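Local structure of hypothetical protein ybgI (Escherichia coli, Escherichia coli O157:H7, 1NMO) at residues D58-H63 against N89-Y94; L27-K32 against T85-D90; K37-V42 against V53-D58. The protein forms a ring-shaped homohexamer whose subunits each bind a pair of iron ions, and may take part in degrading radiation-damaged nucleotides, although its exact reaction is not established. All blocks are in the same frame, centred on the assembly; numbering follows the deposited sequence.

How the contacts relate
All three contacts belong to or border one mixed five-stranded sheet, ordered 26-29, 92-95, 59-62, 37-41, 237-240, and the helices that connect its strands. Contact 3 (37-42 with 53-58) comes first along the chain to close, and contact 1 (58-63 with 89-94) follows it, two successive beta-alpha-beta units with strand 59-62 in common. Contact 2 (27-32 with 85-90) encloses contact 3 in a longer loop. The centres of contacts 1 and 2 are about 6 Å apart, those of 1 and 3 about 7 Å, those of 2 and 3 about 12 Å. D58 is shared by contacts 1 and 3 and forms a salt bridge with K32 of contact 2; strand 59-62 leads to the metal ligand H63.

Contact 1: residues D58-H63 against N89-Y94; sequences DAVIVH and NDINLY. With FE (Fe (III) ion), chain H.
D58 and N92 open the pairing of two neighbouring parallel strands, 59-62 and 92-94, the two strands of a beta-alpha-beta unit whose crossover is helix 78-88. The carbonyl O of D58 is gripped twice by N92, by its backbone N and by its side-chain ND2, the latter at 3.1 Å and nearly straight (177°). Asparagine suits this strand start because its amide also works outward, with OD1 accepting from G31 N and ND2 meeting K32 O. A59, small enough to lie beside an aromatic ring, sets its CB 3.7 Å from CE1 of Y94, at the ring edge. V60 carries the central ladder: its N donates to N92 O at 2.7 Å, and its O accepts from Y94 N at 2.8 Å. On the opposite face from A59, its two methyls divide the work. CG1, anti to the backbone N (chi1 172°), lies 3.7 Å from CD1 of L93, while CG2 meets CG2 of I91; V60 and V62, both branched and aliphatic, pack against helix 46-54 on this face. I61 returns to the A59 face, where CG1 passes obliquely by the Y94 ring, whose hydroxyl is held by N3 O. V62 N gives the last rung, a bond to Y94 O. Beyond it the chain turns a corner at H63, an iron ligand along with D101 and E219. The imidazole ND1 bonds to W96 O, which steadies the ring, and NE2 points in the ring plane at the iron, 2.5 Å away.

Contact 2: residues L27-K32 against T85-D90; sequences LQVEGK and TLLAND
K32 and D90 meet through the backbone where the loop after strand 26-29 passes the end of helix 78-88, a helix closed by a Schellman motif. D90 is the C-prime residue of that motif, with positive phi: its N bonds back to L87 O, and I91 N to L86 O. The reversal turns the carbonyl of D90 to the loop, and the one hydrogen bond between the two segments follows, from K32 N to D90 O at 3.0 Å. It is straight at the hydrogen (173°), though the donor stands above the carbonyl plane. Just before it, glycine, with no side chain, lets the chain pass close to the D90 carbonyl, G31 CA being 3.6 Å from D90 O.

The apolar part lies at the other end, where Q28 and V29 form a classic beta bulge, both facing L93 of the neighbouring strand. The methyls of V29 part between two helix residues: CG1 packs on CG of L87 at 4.1 Å, and CG2 on CD1 of L86, both leucines crossing it at about a right angle. L86 is buried against L49 and Y66, whereas L87 lies at the exposed margin.

Of the charged groups, K32 NZ forms a salt bridge with D58 OD1, whereas OD2 of D90 stays 6.1 Å from NZ, too far for a direct ion pair. With CG set between the backbone N and the carbonyl carbon (chi1 55°), the lysine stem runs beside the D90 carbonyl, K32 CG 3.3 Å from D90 O.

Contact 3: residues K37-V42 against V53-D58; sequences KIVTGV and VRLGAD
K37 and D58 lock together where the chain, having left helix 46-54, comes alongside the start of strand 37-41. Two hydrogen bonds join them in a closed pair. D58 N donates to K37 O at 2.7 Å, and K37 N donates to D58 OD2 at 2.9 Å with an angle of 172°, coming from the anti side and out of the carboxylate plane. An aspartate suits this place because its short side chain turns back to the N-H at the start of the strand; OD2 also accepts from Q36 N, while OD1 has its own partner in K32. The K37 stem belongs to this close part too: bent about CB-CG (chi2 94°), it lies along the turn with CG near the A57 CA and CE 3.8 Å from L55 O. Flexible methylenes suit the place, since they cover the backbone while the charge travels on. Deeper in, V39 sends CG2 into the angle between L55 and A57, 3.8 Å from CD1 of the leucine and 4.0 Å from CB of the alanine. Alanine allows the backbone to come close here, and the valine and leucine cross at about a right angle. L48 and A52 of helix 46-54 also pack on V39.

This is the return of a beta-alpha-beta unit, strand 37-41, helix 46-54, strand 59-62, in which the helix ends in a Schellman motif at G56. Its positive phi favours glycine, and its N bonds to V53 O.

Toward solvent the contact thins, at the exposed G56 turn and at the partly exposed L55. The amine end of K37 goes on past them: NZ forms a salt bridge with D237 on the neighbouring strand 237-240.

Contact 1: residues D58-H63 against N89-Y94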
ATOM      1  N   ASP A  58     -10.031  35.549 -21.710  1.00 14.45           N
ATOM      2  CA  ASP A  58      -9.374  36.721 -22.336  1.00 14.98           C
ATOM      3  C   ASP A  58      -8.107  37.165 -21.485  1.00 15.11           C
ATOM      4  O   ASP A  58      -7.211  37.899 -21.957  1.00 14.70           O
ATOM      5  CB  ASP A  58     -10.314  37.913 -22.356  1.00 15.75           C
ATOM      6  CG  ASP A  58     -11.541  37.663 -23.178  1.00 18.88           C
ATOM      7  OD1 ASP A  58     -11.428  37.128 -24.310  1.00 22.05           O
ATOM      8  OD2 ASP A  58     -12.630  38.023 -22.700  1.00 20.68           O
ATOM      9  N   ALA A  59      -8.057  36.768 -20.222  1.00 13.32           N
ATOM     10  CA  ALA A  59      -6.894  37.129 -19.419  1.00 13.42           C
ATOM     11  C   ALA A  59      -6.633  36.062 -18.391  1.00 12.89           C
ATOM     12  O   ALA A  59      -7.519  35.285 -18.030  1.00 13.18           O
ATOM     13  CB  ALA A  59      -7.119  38.417 -18.724  1.00  9.45           C
ATOM     14  N   VAL A  60      -5.408  36.056 -17.896  1.00 12.07           N
ATOM     15  CA  VAL A  60      -5.055  35.165 -16.803  1.00 13.06           C
ATOM     16  C   VAL A  60      -4.420  36.043 -15.758  1.00 12.19           C
ATOM     17  O   VAL A  60      -3.604  36.907 -16.105  1.00 13.68           O
ATOM     18  CB  VAL A  60      -4.033  34.128 -17.214  1.00 10.88           C
ATOM     19  CG1 VAL A  60      -3.518  33.329 -15.982  1.00 10.40           C
ATOM     20  CG2 VAL A  60      -4.723  33.216 -18.104  1.00 11.78           C
ATOM     21  N   ILE A  61      -4.849  35.893 -14.499  1.00 10.95           N
ATOM     22  CA  ILE A  61      -4.248  36.677 -13.429  1.00 10.50           C
ATOM     23  C   ILE A  61      -3.687  35.688 -12.370  1.00 10.87           C
ATOM     24  O   ILE A  61      -4.356  34.698 -12.012  1.00 11.07           O
ATOM     25  CB  ILE A  61      -5.256  37.639 -12.795  1.00  9.28           C
ATOM     26  CG1 ILE A  61      -5.868  38.563 -13.863  1.00  6.23           C
ATOM     27  CG2 ILE A  61      -4.511  38.410 -11.715  1.00  8.83           C
ATOM     28  CD1 ILE A  61      -6.825  39.655 -13.332  1.00  3.54           C
ATOM     29  N   VAL A  62      -2.464  35.944 -11.889  1.00  9.78           N
ATOM     30  CA  VAL A  62      -1.791  35.037 -10.980  1.00  9.53           C
ATOM     31  C   VAL A  62      -0.949  35.704  -9.925  1.00 10.42           C
ATOM     32  O   VAL A  62      -0.732  36.907 -10.010  1.00  9.21           O
ATOM     33  CB  VAL A  62      -0.799  34.110 -11.741  1.00  9.76           C
ATOM     34  CG1 VAL A  62      -1.520  33.205 -12.720  1.00  7.15           C
ATOM     35  CG2 VAL A  62       0.220  34.922 -12.440  1.00  8.45           C
ATOM     36  N   HIS A  63      -0.551  34.936  -8.889  1.00  8.80           N
ATOM     37  CA  HIS A  63       0.336  35.464  -7.871  1.00  9.79           C
ATOM     38  C   HIS A  63       1.790  35.340  -8.356  1.00 10.45           C
ATOM     39  O   HIS A  63       2.606  36.210  -8.039  1.00  8.11           O
ATOM     40  CB  HIS A  63       0.192  34.718  -6.586  1.00 10.02           C
ATOM     41  CG  HIS A  63       1.075  35.216  -5.473  1.00 12.07           C
ATOM     42  ND1 HIS A  63       1.379  36.558  -5.280  1.00 10.45           N
ATOM     43  CD2 HIS A  63       1.725  34.532  -4.488  1.00 12.82           C
ATOM     44  CE1 HIS A  63       2.187  36.668  -4.228  1.00 12.95           C
ATOM     45  NE2 HIS A  63       2.420  35.453  -3.731  1.00 11.98           N
ATOM     46  N   ASN A  89      -2.933  32.697 -28.571  1.00 17.54           N
ATOM     47  CA  ASN A  89      -4.397  32.746 -28.323  1.00 17.12           C
ATOM     48  C   ASN A  89      -4.811  34.157 -27.836  1.00 17.60           C
ATOM     49  O   ASN A  89      -5.929  34.364 -27.414  1.00 18.45           O
ATOM     50  CB  ASN A  89      -4.761  31.666 -27.284  1.00 15.95           C
ATOM     51  CG  ASN A  89      -4.583  30.292 -27.822  1.00 17.67           C
ATOM     52  OD1 ASN A  89      -5.140  29.999 -28.874  1.00 20.34           O
ATOM     53  ND2 ASN A  89      -3.803  29.443 -27.158  1.00 15.59           N
ATOM     54  N   ASP A  90      -3.895  35.113 -27.916  1.00 17.78           N
ATOM     55  CA  ASP A  90      -4.143  36.508 -27.529  1.00 16.61           C
ATOM     56  C   ASP A  90      -4.641  36.629 -26.126  1.00 15.13           C
ATOM     57  O   ASP A  90      -5.508  37.456 -25.829  1.00 14.51           O
ATOM     58  CB  ASP A  90      -5.156  37.167 -28.426  1.00 18.62           C
ATOM     59  CG  ASP A  90      -4.733  37.174 -29.852  1.00 20.04           C
ATOM     60  OD1 ASP A  90      -3.603  37.653 -30.117  1.00 20.57           O
ATOM     61  OD2 ASP A  90      -5.551  36.690 -30.711  1.00 21.59           O
ATOM     62  N   ILE A  91      -4.111  35.800 -25.253  1.00 14.18           N
ATOM     63  CA  ILE A  91      -4.535  35.862 -23.869  1.00 13.84           C
ATOM     64  C   ILE A  91      -3.600  36.811 -23.088  1.00 13.38           C
ATOM     65  O   ILE A  91      -2.396  36.627 -23.146  1.00 14.50           O
ATOM     66  CB  ILE A  91      -4.466  34.462 -23.237  1.00 11.96           C
ATOM     67  CG1 ILE A  91      -5.480  33.519 -23.844  1.00 14.17           C
ATOM     68  CG2 ILE A  91      -4.721  34.541 -21.770  1.00 14.26           C
ATOM     69  CD1 ILE A  91      -5.443  32.120 -23.216  1.00  9.61           C
ATOM     70  N   ASN A  92      -4.135  37.844 -22.421  1.00 12.87           N
ATOM     71  CA  ASN A  92      -3.326  38.718 -21.523  1.00 13.31           C
ATOM     72  C   ASN A  92      -2.833  38.005 -20.207  1.00 13.10           C
ATOM     73  O   ASN A  92      -3.637  37.396 -19.484  1.00 14.36           O
ATOM     74  CB  ASN A  92      -4.156  39.938 -21.069  1.00 12.53           C
ATOM     75  CG  ASN A  92      -4.581  40.790 -22.229  1.00 11.97           C
ATOM     76  OD1 ASN A  92      -3.909  41.757 -22.583  1.00 12.52           O
ATOM     77  ND2 ASN A  92      -5.665  40.396 -22.891  1.00 12.37           N
ATOM     78  N   LEU A  93      -1.548  38.034 -19.867  1.00 12.42           N
ATOM     79  CA  LEU A  93      -1.197  37.441 -18.551  1.00 11.40           C
ATOM     80  C   LEU A  93      -0.847  38.594 -17.645  1.00 12.45           C
ATOM     81  O   LEU A  93      -0.004  39.428 -18.012  1.00 14.21           O
ATOM     82  CB  LEU A  93       0.053  36.576 -18.574  1.00 10.48           C
ATOM     83  CG  LEU A  93       0.591  36.167 -17.189  1.00  9.49           C
ATOM     84  CD1 LEU A  93      -0.351  35.102 -16.651  1.00  7.89           C
ATOM     85  CD2 LEU A  93       1.995  35.539 -17.279  1.00  8.78           C
ATOM     86  N   TYR A  94      -1.482  38.674 -16.467  1.00 11.46           N
ATOM     87  CA  TYR A  94      -1.135  39.709 -15.482  1.00  8.49           C
ATOM     88  C   TYR A  94      -0.701  38.859 -14.308  1.00  9.83           C
ATOM     89  O   TYR A  94      -1.200  37.712 -14.166  1.00 10.66           O
ATOM     90  CB  TYR A  94      -2.360  40.500 -14.979  1.00  9.23           C
ATOM     91  CG  TYR A  94      -3.219  41.241 -16.020  1.00  9.13           C
ATOM     92  CD1 TYR A  94      -4.028  40.555 -16.878  1.00  9.62           C
ATOM     93  CD2 TYR A  94      -3.216  42.642 -16.092  1.00 10.82           C
ATOM     94  CE1 TYR A  94      -4.857  41.224 -17.805  1.00 12.47           C
ATOM     95  CE2 TYR A  94      -4.024  43.336 -17.024  1.00 11.86           C
ATOM     96  CZ  TYR A  94      -4.847  42.618 -17.861  1.00 12.09           C
ATOM     97  OH  TYR A  94      -5.713  43.305 -18.715  1.00 11.57           O
TER
HETATM   98 FE    FE H 302       4.049  35.224  -1.807  1.00 25.37          FE
HETATM   99  O   HOH W   1       5.409  35.514   0.117  1.00 20.34           O

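Contact 2: residues L27-K32 against T85-D90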
ATOM      1  N   LEU A  27       0.477  43.980 -16.212  1.00 16.47           N
ATOM      2  CA  LEU A  27       0.318  43.200 -17.478  1.00 16.18           C
ATOM      3  C   LEU A  27       1.676  42.557 -17.773  1.00 15.64           C
ATOM      4  O   LEU A  27       2.618  43.299 -18.027  1.00 15.79           O
ATOM      5  CB  LEU A  27       0.070  44.140 -18.654  1.00 15.02           C
ATOM      6  CG  LEU A  27      -1.137  43.791 -19.482  1.00 17.27           C
ATOM      7  CD1 LEU A  27      -1.009  44.455 -20.817  1.00 15.35           C
ATOM      8  CD2 LEU A  27      -1.312  42.329 -19.611  1.00 14.01           C
ATOM      9  N   GLN A  28       1.833  41.249 -17.765  1.00 14.35           N
ATOM     10  CA  GLN A  28       3.180  40.798 -18.102  1.00 15.69           C
ATOM     11  C   GLN A  28       3.243  40.317 -19.559  1.00 16.61           C
ATOM     12  O   GLN A  28       4.313  40.269 -20.168  1.00 16.62           O
ATOM     13  CB  GLN A  28       3.620  39.668 -17.187  1.00 15.30           C
ATOM     14  CG  GLN A  28       3.606  40.058 -15.700  1.00 16.77           C
ATOM     15  CD  GLN A  28       4.185  38.925 -14.878  1.00 17.97           C
ATOM     16  OE1 GLN A  28       4.369  37.807 -15.394  1.00 16.67           O
ATOM     17  NE2 GLN A  28       4.482  39.193 -13.609  1.00 17.35           N
ATOM     18  N   VAL A  29       2.117  39.946 -20.143  1.00 16.37           N
ATOM     19  CA  VAL A  29       2.202  39.480 -21.540  1.00 17.19           C
ATOM     20  C   VAL A  29       0.937  40.029 -22.112  1.00 17.95           C
ATOM     21  O   VAL A  29      -0.143  39.635 -21.716  1.00 19.32           O
ATOM     22  CB  VAL A  29       2.217  37.935 -21.648  1.00 15.64           C
ATOM     23  CG1 VAL A  29       2.457  37.530 -23.118  1.00 14.71           C
ATOM     24  CG2 VAL A  29       3.356  37.346 -20.718  1.00 15.45           C
ATOM     25  N   GLU A  30       1.068  40.992 -23.004  1.00 17.93           N
ATOM     26  CA  GLU A  30      -0.093  41.609 -23.626  1.00 18.00           C
ATOM     27  C   GLU A  30      -0.805  40.686 -24.609  1.00 18.88           C
ATOM     28  O   GLU A  30      -0.166  39.938 -25.339  1.00 17.10           O
ATOM     29  CB  GLU A  30       0.352  42.841 -24.378  1.00 17.78           C
ATOM     30  CG  GLU A  30      -0.703  43.790 -24.689  1.00 18.62           C
ATOM     31  CD  GLU A  30      -0.204  44.847 -25.653  1.00 21.83           C
ATOM     32  OE1 GLU A  30       1.058  45.037 -25.744  1.00 21.48           O
ATOM     33  OE2 GLU A  30      -1.073  45.484 -26.314  1.00 20.45           O
ATOM     34  N   GLY A  31      -2.144  40.804 -24.627  1.00 20.26           N
ATOM     35  CA  GLY A  31      -3.018  40.048 -25.519  1.00 18.64           C
ATOM     36  C   GLY A  31      -4.141  40.939 -26.086  1.00 18.52           C
ATOM     37  O   GLY A  31      -3.897  42.134 -26.345  1.00 17.19           O
ATOM     38  N   LYS A  32      -5.339  40.365 -26.348  1.00 18.28           N
ATOM     39  CA  LYS A  32      -6.455  41.126 -26.939  1.00 17.84           C
ATOM     40  C   LYS A  32      -6.810  42.296 -26.039  1.00 19.12           C
ATOM     41  O   LYS A  32      -6.829  42.209 -24.802  1.00 17.62           O
ATOM     42  CB  LYS A  32      -7.673  40.249 -27.155  1.00 15.81           C
ATOM     43  CG  LYS A  32      -8.049  39.602 -25.892  1.00 16.93           C
ATOM     44  CD  LYS A  32      -9.348  38.796 -25.936  1.00 18.07           C
ATOM     45  CE  LYS A  32      -9.419  37.787 -27.069  1.00 19.95           C
ATOM     46  NZ  LYS A  32      -9.950  36.505 -26.484  1.00 17.82           N
ATOM     47  N   THR A  85       1.405  29.468 -25.815  1.00 14.31           N
ATOM     48  CA  THR A  85      -0.001  29.304 -25.501  1.00 14.60           C
ATOM     49  C   THR A  85      -0.709  30.671 -25.280  1.00 15.13           C
ATOM     50  O   THR A  85      -1.839  30.897 -25.732  1.00 16.84           O
ATOM     51  CB  THR A  85      -0.154  28.465 -24.266  1.00 13.51           C
ATOM     52  OG1 THR A  85       0.379  27.150 -24.497  1.00 14.15           O
ATOM     53  CG2 THR A  85      -1.633  28.348 -23.959  1.00 14.59           C
ATOM     54  N   LEU A  86      -0.067  31.584 -24.578  1.00 13.90           N
ATOM     55  CA  LEU A  86      -0.659  32.901 -24.322  1.00 13.53           C
ATOM     56  C   LEU A  86      -0.667  33.726 -25.604  1.00 14.64           C
ATOM     57  O   LEU A  86      -1.710  34.297 -26.023  1.00 16.23           O
ATOM     58  CB  LEU A  86       0.201  33.682 -23.266  1.00  8.73           C
ATOM     59  CG  LEU A  86       0.186  33.208 -21.798  1.00  7.43           C
ATOM     60  CD1 LEU A  86       1.373  33.699 -20.989  1.00  1.11           C
ATOM     61  CD2 LEU A  86      -1.108  33.657 -21.182  1.00  5.74           C
ATOM     62  N   LEU A  87       0.497  33.816 -26.257  1.00 14.90           N
ATOM     63  CA  LEU A  87       0.543  34.718 -27.404  1.00 15.30           C
ATOM     64  C   LEU A  87      -0.258  34.242 -28.531  1.00 15.24           C
ATOM     65  O   LEU A  87      -0.978  35.027 -29.094  1.00 16.26           O
ATOM     66  CB  LEU A  87       1.969  34.979 -27.881  1.00 14.63           C
ATOM     67  CG  LEU A  87       2.719  35.795 -26.866  1.00 14.64           C
ATOM     68  CD1 LEU A  87       4.165  35.356 -26.856  1.00 15.44           C
ATOM     69  CD2 LEU A  87       2.627  37.237 -27.259  1.00 14.50           C
ATOM     70  N   ALA A  88      -0.195  32.955 -28.852  1.00 14.54           N
ATOM     71  CA  ALA A  88      -0.963  32.537 -30.029  1.00 15.63           C
ATOM     72  C   ALA A  88      -2.476  32.613 -29.830  1.00 16.65           C
ATOM     73  O   ALA A  88      -3.245  32.591 -30.812  1.00 17.51           O
ATOM     74  CB  ALA A  88      -0.569  31.125 -30.465  1.00 10.43           C
ATOM     75  N   ASN A  89      -2.933  32.697 -28.571  1.00 17.54           N
ATOM     76  CA  ASN A  89      -4.397  32.746 -28.323  1.00 17.12           C
ATOM     77  C   ASN A  89      -4.811  34.157 -27.836  1.00 17.60           C
ATOM     78  O   ASN A  89      -5.929  34.364 -27.414  1.00 18.45           O
ATOM     79  CB  ASN A  89      -4.761  31.666 -27.284  1.00 15.95           C
ATOM     80  CG  ASN A  89      -4.583  30.292 -27.822  1.00 17.67           C
ATOM     81  OD1 ASN A  89      -5.140  29.999 -28.874  1.00 20.34           O
ATOM     82  ND2 ASN A  89      -3.803  29.443 -27.158  1.00 15.59           N
ATOM     83  N   ASP A  90      -3.895  35.113 -27.916  1.00 17.78           N
ATOM     84  CA  ASP A  90      -4.143  36.508 -27.529  1.00 16.61           C
ATOM     85  C   ASP A  90      -4.641  36.629 -26.126  1.00 15.13           C
ATOM     86  O   ASP A  90      -5.508  37.456 -25.829  1.00 14.51           O
ATOM     87  CB  ASP A  90      -5.156  37.167 -28.426  1.00 18.62           C
ATOM     88  CG  ASP A  90      -4.733  37.174 -29.852  1.00 20.04           C
ATOM     89  OD1 ASP A  90      -3.603  37.653 -30.117  1.00 20.57           O
ATOM     90  OD2 ASP A  90      -5.551  36.690 -30.711  1.00 21.59           O
TER

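Contact 3: residues K37-V42 against V53-D58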
ATOM      1  N   LYS A  37     -13.657  37.719 -20.019  1.00 21.03           N
ATOM      2  CA  LYS A  37     -13.623  36.416 -19.334  1.00 21.39           C
ATOM      3  C   LYS A  37     -12.233  36.222 -18.689  1.00 21.30           C
ATOM      4  O   LYS A  37     -11.218  36.339 -19.391  1.00 21.09           O
ATOM      5  CB  LYS A  37     -13.936  35.331 -20.392  1.00 20.71           C
ATOM      6  CG  LYS A  37     -13.872  33.901 -19.875  1.00 23.56           C
ATOM      7  CD  LYS A  37     -15.212  33.328 -19.422  1.00 24.38           C
ATOM      8  CE  LYS A  37     -14.984  32.048 -18.566  1.00 25.73           C
ATOM      9  NZ  LYS A  37     -16.149  31.695 -17.558  1.00 27.90           N
ATOM     10  N   ILE A  38     -12.165  35.962 -17.373  1.00 19.64           N
ATOM     11  CA  ILE A  38     -10.861  35.862 -16.722  1.00 17.73           C
ATOM     12  C   ILE A  38     -10.670  34.614 -15.846  1.00 17.94           C
ATOM     13  O   ILE A  38     -11.578  34.262 -15.055  1.00 18.86           O
ATOM     14  CB  ILE A  38     -10.624  37.111 -15.839  1.00 18.45           C
ATOM     15  CG1 ILE A  38     -10.804  38.370 -16.645  1.00 17.26           C
ATOM     16  CG2 ILE A  38      -9.239  37.196 -15.396  1.00 17.06           C
ATOM     17  CD1 ILE A  38     -10.200  39.552 -15.910  1.00 17.70           C
ATOM     18  N   VAL A  39      -9.514  33.951 -16.018  1.00 14.61           N
ATOM     19  CA  VAL A  39      -9.120  32.791 -15.251  1.00 15.35           C
ATOM     20  C   VAL A  39      -7.905  33.243 -14.366  1.00 15.69           C
ATOM     21  O   VAL A  39      -6.973  33.934 -14.852  1.00 15.82           O
ATOM     22  CB  VAL A  39      -8.711  31.595 -16.212  1.00 15.61           C
ATOM     23  CG1 VAL A  39      -7.682  30.644 -15.512  1.00 16.46           C
ATOM     24  CG2 VAL A  39      -9.966  30.840 -16.689  1.00 13.62           C
ATOM     25  N   THR A  40      -7.950  32.873 -13.072  1.00 13.89           N
ATOM     26  CA  THR A  40      -6.947  33.225 -12.115  1.00 12.52           C
ATOM     27  C   THR A  40      -6.515  31.975 -11.370  1.00 13.67           C
ATOM     28  O   THR A  40      -7.240  30.958 -11.354  1.00 14.79           O
ATOM     29  CB  THR A  40      -7.512  34.239 -11.097  1.00 13.16           C
ATOM     30  OG1 THR A  40      -8.470  33.585 -10.237  1.00 10.95           O
ATOM     31  CG2 THR A  40      -8.179  35.412 -11.842  1.00  8.53           C
ATOM     32  N   GLY A  41      -5.308  32.024 -10.779  1.00 12.64           N
ATOM     33  CA  GLY A  41      -4.797  30.885 -10.025  1.00 12.42           C
ATOM     34  C   GLY A  41      -3.540  31.320  -9.360  1.00 11.99           C
ATOM     35  O   GLY A  41      -3.123  32.433  -9.615  1.00 12.27           O
ATOM     36  N   VAL A  42      -2.914  30.479  -8.532  1.00 11.72           N
ATOM     37  CA  VAL A  42      -1.665  30.897  -7.837  1.00  9.60           C
ATOM     38  C   VAL A  42      -0.468  31.184  -8.830  1.00  9.84           C
ATOM     39  O   VAL A  42       0.245  32.184  -8.721  1.00  8.24           O
ATOM     40  CB  VAL A  42      -1.281  29.741  -6.861  1.00  9.19           C
ATOM     41  CG1 VAL A  42       0.085  30.002  -6.208  1.00  7.94           C
ATOM     42  CG2 VAL A  42      -2.394  29.549  -5.788  1.00  5.91           C
ATOM     43  N   VAL A  53      -7.379  28.381 -21.902  1.00 17.93           N
ATOM     44  CA  VAL A  53      -7.620  28.277 -23.326  1.00 16.10           C
ATOM     45  C   VAL A  53      -8.958  27.472 -23.467  1.00 16.70           C
ATOM     46  O   VAL A  53      -9.813  27.818 -24.234  1.00 16.05           O
ATOM     47  CB  VAL A  53      -6.377  27.547 -24.013  1.00 16.11           C
ATOM     48  CG1 VAL A  53      -6.788  26.941 -25.379  1.00 15.78           C
ATOM     49  CG2 VAL A  53      -5.270  28.547 -24.295  1.00 14.50           C
ATOM     50  N   ARG A  54      -9.147  26.438 -22.662  1.00 16.74           N
ATOM     51  CA  ARG A  54     -10.335  25.621 -22.753  1.00 17.18           C
ATOM     52  C   ARG A  54     -11.527  26.474 -22.400  1.00 17.50           C
ATOM     53  O   ARG A  54     -12.561  26.420 -23.072  1.00 17.22           O
ATOM     54  CB  ARG A  54     -10.227  24.461 -21.764  1.00 17.93           C
ATOM     55  CG  ARG A  54     -11.362  23.444 -21.802  1.00 19.29           C
ATOM     56  CD  ARG A  54     -11.168  22.374 -20.722  1.00 20.70           C
ATOM     57  NE  ARG A  54     -11.452  22.880 -19.343  1.00 23.18           N
ATOM     58  CZ  ARG A  54     -12.685  23.089 -18.852  1.00 23.38           C
ATOM     59  NH1 ARG A  54     -13.778  22.842 -19.591  1.00 22.68           N
ATOM     60  NH2 ARG A  54     -12.835  23.559 -17.624  1.00 22.37           N
ATOM     61  N   LEU A  55     -11.383  27.303 -21.360  1.00 16.89           N
ATOM     62  CA  LEU A  55     -12.491  28.160 -20.919  1.00 16.33           C
ATOM     63  C   LEU A  55     -12.627  29.425 -21.802  1.00 17.55           C
ATOM     64  O   LEU A  55     -13.484  30.313 -21.575  1.00 16.02           O
ATOM     65  CB  LEU A  55     -12.298  28.543 -19.435  1.00 14.40           C
ATOM     66  CG  LEU A  55     -12.476  27.408 -18.460  1.00 13.31           C
ATOM     67  CD1 LEU A  55     -12.035  27.727 -17.086  1.00 15.67           C
ATOM     68  CD2 LEU A  55     -13.936  27.085 -18.399  1.00 16.40           C
ATOM     69  N   GLY A  56     -11.768  29.548 -22.812  1.00 17.96           N
ATOM     70  CA  GLY A  56     -11.914  30.742 -23.666  1.00 17.87           C
ATOM     71  C   GLY A  56     -11.556  32.039 -22.938  1.00 17.25           C
ATOM     72  O   GLY A  56     -12.030  33.143 -23.285  1.00 15.89           O
ATOM     73  N   ALA A  57     -10.661  31.968 -21.953  1.00 16.22           N
ATOM     74  CA  ALA A  57     -10.394  33.235 -21.249  1.00 15.11           C
ATOM     75  C   ALA A  57      -9.720  34.298 -22.065  1.00 15.46           C
ATOM     76  O   ALA A  57      -8.933  34.016 -23.009  1.00 15.49           O
ATOM     77  CB  ALA A  57      -9.587  32.990 -19.986  1.00 15.23           C
ATOM     78  N   ASP A  58     -10.031  35.549 -21.710  1.00 14.45           N
ATOM     79  CA  ASP A  58      -9.374  36.721 -22.336  1.00 14.98           C
ATOM     80  C   ASP A  58      -8.107  37.165 -21.485  1.00 15.11           C
ATOM     81  O   ASP A  58      -7.211  37.899 -21.957  1.00 14.70           O
ATOM     82  CB  ASP A  58     -10.314  37.913 -22.356  1.00 15.75           C
ATOM     83  CG  ASP A  58     -11.541  37.663 -23.178  1.00 18.88           C
ATOM     84  OD1 ASP A  58     -11.428  37.128 -24.310  1.00 22.05           O
ATOM     85  OD2 ASP A  58     -12.630  38.023 -22.700  1.00 20.68           O
TER